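Local coordinates for Pol protein (Human T-cell leukemia virus type I, PDB 6TJU) that probably binds DNA as the SH3-like C-terminal domain of the viral integrase, the part of the Pol polyprotein that inserts viral DNA into the host genome, at residues His11-Lys16 and Ala39-Ser44; Glu30-Ala35 and Ser46-Ile51. All coordinates share one frame; numbering follows the deposited sequence.

Contact 1 of 2, residues His11-Lys16 and Ala39-Ser44; sequences HWYYFK and ALIPVS
Phe15 lies with one face of its ring over Ile41, and these two residues together lose more than half of the surface that His11-Lys16 and Ala39-Ser44 bury against each other. The touching atom is the branch methyl: Ile41 CG2 stands 3.8 Å from the Phe15 ring centroid and 18° off the ring normal, a CH-pi contact. Ile41 CG2 is offset toward the rim of the ring, 3.7 Å from Phe15 CD1. The Phe15 ring sits between its own backbone N and carbonyl carbon, while chi1 of -55° in Ile41 puts CG2 anti to the backbone N, against the Phe15 face, and leaves CG1 beside that N, carrying CD1 to Tyr13. There Ile41 CD1 meets Tyr13 CD2 at 4.0 Å, the two side chains crossing at about a right angle. Ile41 thus divides its methyls between two aromatic rings two residues apart on one strand. Ala39 CB adds a contact 3.9 Å from Tyr13 CE2, and Val43 CG1 comes obliquely to Phe15 CE2 at 4.0 Å. No hydrogen bond joins the segments; apolar groups do the work, and the polar end of Tyr13 is satisfied by Glu34, whose OE1 is hydrogen-bonded to Tyr13 OH. The axes of strands 12-15 and 39-42 approach to 9.1 Å and are inclined at 75°, as expected of two sheets packed nearly orthogonally in the SH3-like barrel of integrase C-terminal domains. Strand 12-15 runs between 26-30 and 56-59, strand 38-42 between 33-35 and 48-52; Leu56 touches Tyr13, Phe15 and Ala39, and Ile51 touches Ile41, extending this buried core.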
ATOM      1  N   HIS A  11      -8.575  -3.439   1.624  1.00 56.92           N
ATOM      2  CA  HIS A  11      -8.332  -1.976   1.593  1.00 54.27           C
ATOM      3  C   HIS A  11      -7.251  -1.630   0.550  1.00 47.81           C
ATOM      4  O   HIS A  11      -6.339  -2.431   0.305  1.00 45.51           O
ATOM      5  CB  HIS A  11      -7.996  -1.461   2.979  1.00 61.71           C
ATOM      6  CG  HIS A  11      -9.039  -1.789   3.999  1.00 76.19           C
ATOM      7  ND1 HIS A  11      -8.743  -1.819   5.347  1.00 67.42           N
ATOM      8  CD2 HIS A  11     -10.350  -2.110   3.871  1.00 76.74           C
ATOM      9  CE1 HIS A  11      -9.836  -2.110   6.014  1.00 72.81           C
ATOM     10  NE2 HIS A  11     -10.838  -2.301   5.129  1.00 80.41           N
ATOM     11  N   TRP A  12      -7.393  -0.470  -0.073  1.00 44.28           N
ATOM     12  CA  TRP A  12      -6.521   0.051  -1.151  1.00 40.80           C
ATOM     13  C   TRP A  12      -5.797   1.283  -0.646  1.00 40.05           C
ATOM     14  O   TRP A  12      -6.433   2.137  -0.033  1.00 42.59           O
ATOM     15  CB  TRP A  12      -7.335   0.414  -2.394  1.00 39.48           C
ATOM     16  CG  TRP A  12      -7.970  -0.771  -3.020  1.00 40.82           C
ATOM     17  CD1 TRP A  12      -8.867  -1.628  -2.451  1.00 45.75           C
ATOM     18  CD2 TRP A  12      -7.698  -1.289  -4.315  1.00 39.23           C
ATOM     19  NE1 TRP A  12      -9.196  -2.610  -3.327  1.00 40.47           N
ATOM     20  CE2 TRP A  12      -8.495  -2.438  -4.478  1.00 42.48           C
ATOM     21  CE3 TRP A  12      -6.862  -0.902  -5.344  1.00 38.78           C
ATOM     22  CZ2 TRP A  12      -8.498  -3.181  -5.652  1.00 38.60           C
ATOM     23  CZ3 TRP A  12      -6.895  -1.599  -6.517  1.00 34.52           C
ATOM     24  CH2 TRP A  12      -7.682  -2.736  -6.660  1.00 35.63           C
ATOM     25  N   TYR A  13      -4.513   1.394  -0.982  1.00 39.72           N
ATOM     26  CA  TYR A  13      -3.679   2.460  -0.434  1.00 38.40           C
ATOM     27  C   TYR A  13      -2.747   3.050  -1.470  1.00 34.75           C
ATOM     28  O   TYR A  13      -2.025   2.327  -2.193  1.00 33.56           O
ATOM     29  CB  TYR A  13      -2.813   2.005   0.742  1.00 37.78           C
ATOM     30  CG  TYR A  13      -3.524   1.416   1.919  1.00 42.96           C
ATOM     31  CD1 TYR A  13      -3.908   2.205   2.992  1.00 44.03           C
ATOM     32  CD2 TYR A  13      -3.674   0.046   2.028  1.00 41.75           C
ATOM     33  CE1 TYR A  13      -4.532   1.664   4.097  1.00 45.59           C
ATOM     34  CE2 TYR A  13      -4.269  -0.515   3.123  1.00 46.12           C
ATOM     35  CZ  TYR A  13      -4.708   0.292   4.168  1.00 54.44           C
ATOM     36  OH  TYR A  13      -5.286  -0.298   5.277  1.00 54.70           O
ATOM     37  N   TYR A  14      -2.674   4.366  -1.454  1.00 35.70           N
ATOM     38  CA  TYR A  14      -1.458   5.095  -1.889  1.00 35.23           C
ATOM     39  C   TYR A  14      -0.340   4.763  -0.892  1.00 35.22           C
ATOM     40  O   TYR A  14      -0.603   4.594   0.300  1.00 38.92           O
ATOM     41  CB  TYR A  14      -1.699   6.604  -1.934  1.00 38.43           C
ATOM     42  CG  TYR A  14      -2.735   7.100  -2.919  1.00 38.10           C
ATOM     43  CD1 TYR A  14      -2.409   7.332  -4.256  1.00 40.37           C
ATOM     44  CD2 TYR A  14      -4.042   7.357  -2.513  1.00 41.20           C
ATOM     45  CE1 TYR A  14      -3.337   7.849  -5.140  1.00 41.06           C
ATOM     46  CE2 TYR A  14      -4.988   7.856  -3.401  1.00 43.14           C
ATOM     47  CZ  TYR A  14      -4.637   8.099  -4.723  1.00 43.28           C
ATOM     48  OH  TYR A  14      -5.544   8.559  -5.644  1.00 43.31           O
ATOM     49  N   PHE A  15       0.894   4.660  -1.384  1.00 35.86           N
ATOM     50  CA  PHE A  15       2.051   4.283  -0.561  1.00 39.70           C
ATOM     51  C   PHE A  15       3.306   5.035  -1.017  1.00 41.82           C
ATOM     52  O   PHE A  15       3.441   5.396  -2.216  1.00 37.41           O
ATOM     53  CB  PHE A  15       2.217   2.746  -0.503  1.00 37.50           C
ATOM     54  CG  PHE A  15       2.701   2.095  -1.772  1.00 35.33           C
ATOM     55  CD1 PHE A  15       1.787   1.750  -2.766  1.00 36.96           C
ATOM     56  CD2 PHE A  15       4.046   1.852  -1.998  1.00 41.45           C
ATOM     57  CE1 PHE A  15       2.207   1.178  -3.955  1.00 39.06           C
ATOM     58  CE2 PHE A  15       4.465   1.308  -3.211  1.00 39.95           C
ATOM     59  CZ  PHE A  15       3.550   0.968  -4.179  1.00 38.26           C
ATOM     60  N   LYS A  16       4.199   5.271  -0.042  1.00 47.53           N
ATOM     61  CA  LYS A  16       5.611   5.662  -0.266  1.00 51.62           C
ATOM     62  C   LYS A  16       6.493   4.555   0.311  1.00 60.57           C
ATOM     63  O   LYS A  16       6.084   3.892   1.266  1.00 60.66           O
ATOM     64  CB  LYS A  16       5.864   7.039   0.356  1.00 47.19           C
ATOM     65  CG  LYS A  16       5.285   8.169  -0.456  1.00 50.01           C
ATOM     66  CD  LYS A  16       5.569   9.554   0.070  1.00 50.48           C
ATOM     67  CE  LYS A  16       4.998  10.579  -0.895  1.00 48.82           C
ATOM     68  NZ  LYS A  16       5.260  11.975  -0.474  1.00 58.51           N
ATOM     69  N   ALA A  39       0.585  -2.319   6.391  1.00 45.33           N
ATOM     70  CA  ALA A  39      -0.127  -3.123   5.375  1.00 40.92           C
ATOM     71  C   ALA A  39       0.894  -3.761   4.441  1.00 46.63           C
ATOM     72  O   ALA A  39       1.983  -3.152   4.177  1.00 46.37           O
ATOM     73  CB  ALA A  39      -1.110  -2.270   4.612  1.00 43.43           C
ATOM     74  N   LEU A  40       0.574  -4.957   3.953  1.00 45.85           N
ATOM     75  CA  LEU A  40       1.455  -5.665   2.990  1.00 47.84           C
ATOM     76  C   LEU A  40       1.049  -5.255   1.575  1.00 43.87           C
ATOM     77  O   LEU A  40      -0.042  -5.619   1.110  1.00 46.41           O
ATOM     78  CB  LEU A  40       1.369  -7.173   3.200  1.00 45.96           C
ATOM     79  CG  LEU A  40       2.321  -7.991   2.345  1.00 46.94           C
ATOM     80  CD1 LEU A  40       3.773  -7.684   2.661  1.00 53.18           C
ATOM     81  CD2 LEU A  40       2.034  -9.452   2.565  1.00 50.47           C
ATOM     82  N   ILE A  41       1.921  -4.497   0.936  1.00 44.82           N
ATOM     83  CA  ILE A  41       1.655  -3.840  -0.366  1.00 46.18           C
ATOM     84  C   ILE A  41       2.528  -4.484  -1.425  1.00 45.66           C
ATOM     85  O   ILE A  41       3.717  -4.605  -1.218  1.00 46.65           O
ATOM     86  CB  ILE A  41       1.934  -2.333  -0.295  1.00 48.41           C
ATOM     87  CG1 ILE A  41       1.170  -1.621   0.835  1.00 47.85           C
ATOM     88  CG2 ILE A  41       1.650  -1.753  -1.665  1.00 44.00           C
ATOM     89  CD1 ILE A  41      -0.337  -1.882   0.865  1.00 57.65           C
ATOM     90  N   PRO A  42       1.975  -4.889  -2.591  1.00 46.59           N
ATOM     91  CA  PRO A  42       2.798  -5.265  -3.733  1.00 44.02           C
ATOM     92  C   PRO A  42       3.603  -4.058  -4.221  1.00 49.69           C
ATOM     93  O   PRO A  42       2.998  -3.070  -4.511  1.00 48.03           O
ATOM     94  CB  PRO A  42       1.795  -5.696  -4.808  1.00 47.30           C
ATOM     95  CG  PRO A  42       0.510  -5.991  -4.062  1.00 46.55           C
ATOM     96  CD  PRO A  42       0.542  -5.105  -2.841  1.00 47.95           C
ATOM     97  N   VAL A  43       4.931  -4.167  -4.261  1.00 51.87           N
ATOM     98  CA  VAL A  43       5.849  -3.067  -4.673  1.00 52.78           C
ATOM     99  C   VAL A  43       6.604  -3.448  -5.957  1.00 59.36           C
ATOM    100  O   VAL A  43       7.269  -2.574  -6.515  1.00 65.78           O
ATOM    101  CB  VAL A  43       6.801  -2.655  -3.519  1.00 58.53           C
ATOM    102  CG1 VAL A  43       6.046  -2.255  -2.228  1.00 56.89           C
ATOM    103  CG2 VAL A  43       7.877  -3.707  -3.228  1.00 56.70           C
ATOM    104  N   SER A  44       6.500  -4.687  -6.433  1.00 58.55           N
ATOM    105  CA  SER A  44       7.079  -5.149  -7.718  1.00 58.23           C
ATOM    106  C   SER A  44       6.345  -6.414  -8.155  1.00 58.55           C
ATOM    107  O   SER A  44       5.424  -6.891  -7.476  1.00 58.35           O
ATOM    108  CB  SER A  44       8.578  -5.388  -7.593  1.00 59.99           C
ATOM    109  OG  SER A  44       8.845  -6.437  -6.650  1.00 62.63           O
TER

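Contact 2 of 2, residues Glu30-Ala35 and Ser46-Ile51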
ATOM      1  N   GLU A  30      -4.077  -2.600  -3.897  1.00 37.91           N
ATOM      2  CA  GLU A  30      -4.846  -3.464  -2.957  1.00 37.25           C
ATOM      3  C   GLU A  30      -3.887  -4.141  -1.968  1.00 39.80           C
ATOM      4  O   GLU A  30      -2.889  -4.759  -2.393  1.00 42.41           O
ATOM      5  CB  GLU A  30      -5.666  -4.487  -3.724  1.00 41.44           C
ATOM      6  CG  GLU A  30      -6.558  -5.349  -2.848  1.00 45.13           C
ATOM      7  CD  GLU A  30      -7.277  -6.382  -3.677  1.00 51.00           C
ATOM      8  OE1 GLU A  30      -6.921  -6.560  -4.851  1.00 50.66           O
ATOM      9  OE2 GLU A  30      -8.168  -6.989  -3.158  1.00 52.90           O
ATOM     10  N   ALA A  31      -4.143  -3.971  -0.673  1.00 44.46           N
ATOM     11  CA  ALA A  31      -3.318  -4.570   0.402  1.00 44.15           C
ATOM     12  C   ALA A  31      -3.565  -6.078   0.385  1.00 47.83           C
ATOM     13  O   ALA A  31      -4.733  -6.507   0.160  1.00 49.54           O
ATOM     14  CB  ALA A  31      -3.608  -3.948   1.752  1.00 44.78           C
ATOM     15  N   LEU A  32      -2.486  -6.854   0.519  1.00 49.68           N
ATOM     16  CA  LEU A  32      -2.565  -8.330   0.503  1.00 45.90           C
ATOM     17  C   LEU A  32      -2.841  -8.795   1.918  1.00 56.35           C
ATOM     18  O   LEU A  32      -3.503  -9.790   2.069  1.00 55.10           O
ATOM     19  CB  LEU A  32      -1.254  -8.926   0.013  1.00 50.39           C
ATOM     20  CG  LEU A  32      -0.862  -8.593  -1.424  1.00 52.28           C
ATOM     21  CD1 LEU A  32       0.424  -9.288  -1.774  1.00 52.03           C
ATOM     22  CD2 LEU A  32      -1.954  -8.959  -2.436  1.00 63.86           C
ATOM     23  N   GLN A  33      -2.304  -8.089   2.907  1.00 56.36           N
ATOM     24  CA  GLN A  33      -2.676  -8.298   4.311  1.00 51.91           C
ATOM     25  C   GLN A  33      -2.412  -7.030   5.090  1.00 53.28           C
ATOM     26  O   GLN A  33      -1.554  -6.222   4.631  1.00 51.74           O
ATOM     27  CB  GLN A  33      -1.867  -9.438   4.911  1.00 62.53           C
ATOM     28  CG  GLN A  33      -2.616 -10.127   6.033  1.00 68.34           C
ATOM     29  CD  GLN A  33      -1.944 -11.453   6.171  1.00 71.95           C
ATOM     30  OE1 GLN A  33      -1.193 -11.677   7.106  1.00 80.41           O
ATOM     31  NE2 GLN A  33      -2.125 -12.271   5.148  1.00 72.22           N
ATOM     32  N   GLU A  34      -3.120  -6.923   6.223  1.00 61.83           N
ATOM     33  CA  GLU A  34      -3.037  -5.837   7.239  1.00 70.32           C
ATOM     34  C   GLU A  34      -2.589  -6.401   8.605  1.00 63.84           C
ATOM     35  O   GLU A  34      -3.005  -7.489   8.977  1.00 63.82           O
ATOM     36  CB  GLU A  34      -4.417  -5.212   7.438  1.00 66.83           C
ATOM     37  CG  GLU A  34      -5.171  -4.954   6.166  1.00 68.67           C
ATOM     38  CD  GLU A  34      -5.115  -3.499   5.799  1.00 78.43           C
ATOM     39  OE1 GLU A  34      -5.896  -3.058   4.930  1.00 90.04           O
ATOM     40  OE2 GLU A  34      -4.277  -2.832   6.411  1.00 77.69           O
ATOM     41  N   ALA A  35      -1.791  -5.648   9.351  1.00 62.95           N
ATOM     42  CA  ALA A  35      -1.342  -5.966  10.715  1.00 58.42           C
ATOM     43  C   ALA A  35      -1.317  -4.664  11.487  1.00 60.24           C
ATOM     44  O   ALA A  35      -1.559  -3.615  10.860  1.00 60.05           O
ATOM     45  CB  ALA A  35       0.024  -6.593  10.654  1.00 69.34           C
ATOM     46  N   SER A  46       7.497  -9.236  -8.136  1.00 62.71           N
ATOM     47  CA  SER A  46       7.955 -10.414  -7.352  1.00 67.38           C
ATOM     48  C   SER A  46       8.095 -10.111  -5.850  1.00 62.14           C
ATOM     49  O   SER A  46       8.608 -10.956  -5.092  1.00 60.87           O
ATOM     50  CB  SER A  46       9.250 -10.905  -7.909  1.00 70.65           C
ATOM     51  OG  SER A  46      10.307 -10.287  -7.186  1.00 69.56           O
ATOM     52  N   SER A  47       7.673  -8.954  -5.382  1.00 54.58           N
ATOM     53  CA  SER A  47       7.939  -8.609  -3.978  1.00 54.55           C
ATOM     54  C   SER A  47       6.795  -7.797  -3.376  1.00 52.10           C
ATOM     55  O   SER A  47       6.109  -7.064  -4.094  1.00 46.41           O
ATOM     56  CB  SER A  47       9.278  -7.937  -3.873  1.00 63.52           C
ATOM     57  OG  SER A  47       9.357  -7.158  -2.696  1.00 70.57           O
ATOM     58  N   ALA A  48       6.587  -7.983  -2.071  1.00 50.45           N
ATOM     59  CA  ALA A  48       5.696  -7.144  -1.254  1.00 44.19           C
ATOM     60  C   ALA A  48       6.395  -6.744   0.051  1.00 47.64           C
ATOM     61  O   ALA A  48       7.295  -7.453   0.606  1.00 47.09           O
ATOM     62  CB  ALA A  48       4.406  -7.856  -1.024  1.00 44.97           C
ATOM     63  N   GLN A  49       5.984  -5.595   0.535  1.00 54.46           N
ATOM     64  CA  GLN A  49       6.650  -4.920   1.651  1.00 54.03           C
ATOM     65  C   GLN A  49       5.560  -4.517   2.635  1.00 55.05           C
ATOM     66  O   GLN A  49       4.426  -4.145   2.211  1.00 52.79           O
ATOM     67  CB  GLN A  49       7.471  -3.752   1.128  1.00 60.96           C
ATOM     68  CG  GLN A  49       8.436  -3.218   2.172  1.00 74.81           C
ATOM     69  CD  GLN A  49       9.518  -2.398   1.527  1.00 79.33           C
ATOM     70  OE1 GLN A  49       9.629  -2.354   0.297  1.00 75.94           O
ATOM     71  NE2 GLN A  49      10.313  -1.736   2.352  1.00 92.18           N
ATOM     72  N   TRP A  50       5.889  -4.683   3.907  1.00 53.81           N
ATOM     73  CA  TRP A  50       5.112  -4.192   5.054  1.00 51.44           C
ATOM     74  C   TRP A  50       5.386  -2.692   5.183  1.00 55.50           C
ATOM     75  O   TRP A  50       6.519  -2.303   5.528  1.00 50.47           O
ATOM     76  CB  TRP A  50       5.488  -4.982   6.307  1.00 56.46           C
ATOM     77  CG  TRP A  50       4.963  -6.376   6.309  1.00 54.24           C
ATOM     78  CD1 TRP A  50       5.663  -7.530   6.102  1.00 62.30           C
ATOM     79  CD2 TRP A  50       3.620  -6.755   6.605  1.00 54.34           C
ATOM     80  NE1 TRP A  50       4.835  -8.614   6.227  1.00 63.52           N
ATOM     81  CE2 TRP A  50       3.569  -8.162   6.524  1.00 61.98           C
ATOM     82  CE3 TRP A  50       2.462  -6.036   6.926  1.00 52.72           C
ATOM     83  CZ2 TRP A  50       2.389  -8.874   6.767  1.00 60.78           C
ATOM     84  CZ3 TRP A  50       1.297  -6.742   7.145  1.00 55.02           C
ATOM     85  CH2 TRP A  50       1.257  -8.134   7.044  1.00 56.93           C
ATOM     86  N   ILE A  51       4.398  -1.885   4.809  1.00 50.44           N
ATOM     87  CA  ILE A  51       4.504  -0.406   4.810  1.00 52.41           C
ATOM     88  C   ILE A  51       3.810   0.072   6.064  1.00 49.77           C
ATOM     89  O   ILE A  51       2.637  -0.236   6.273  1.00 48.63           O
ATOM     90  CB  ILE A  51       3.874   0.272   3.581  1.00 51.23           C
ATOM     91  CG1 ILE A  51       4.241  -0.397   2.257  1.00 56.81           C
ATOM     92  CG2 ILE A  51       4.233   1.751   3.601  1.00 48.47           C
ATOM     93  CD1 ILE A  51       5.692  -0.227   1.899  1.00 57.23           C
TER
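Apolar contact predominates between Ala35 and Trp50, where the far rim of the indole meets the alanine methyl: Ala35 CB lies 3.7 Å from Trp50 CZ3 and 4.1 Å from Trp50 CH2. Trp50 carries the largest share of the buried surface. With CG anti to its carbonyl carbon (chi1 -73°), its six-membered ring extends across to strand 33-35. Leu32 CD1 and Ala48 CB form a second, looser apolar pair at 4.3 Å.

Contacts with Gln33 and the backbone make up the other group. Gln33 CB approaches Trp50 CH2 at 4.0 Å, and the carbonyl Gln33 O comes within 3.8 Å of Trp50 CZ3, obliquely to the ring; Glu34 C sits at the indole edge, near its plane. In the three-stranded antiparallel sheet of this SH3-like domain, 33-35 and 48-52 are the two outer strands, with strand 38-42 between them; the axes of 33-35 and 48-51 approach to 8.8 Å and run only 30° from parallel.

Hydrogen bonds between the segments are absent: each outer strand pairs instead with the middle one. The indole of Trp50 and the methyl of Ala48 both also touch Leu40, on the exposed side of the sheet.

How the contacts relate
From the N terminus, His11-Lys16 comes first, followed by Glu30-Ala35, Ala39-Ser44 and Ser46-Ile51, so the contacts cross along the chain. Contact 1 closes a loop of 22 residues that contains strands 26-30 and 33-35; contact 2 closes one of 10 residues that contains all of strand 38-42. Because strands 12-15 and 38-42 are the middle strands of different sheets, contact 1 ties the two sheets together across the buried interior, whereas contact 2 spans the outer strands of one sheet on its surface. The contact centres lie about 6 Å apart. Strand 38-42 serves both: probable backbone hydrogen bonds join Leu40 N to Gln33 O at 2.6 Å and Ile51 N to Ala39 O at 2.8 Å.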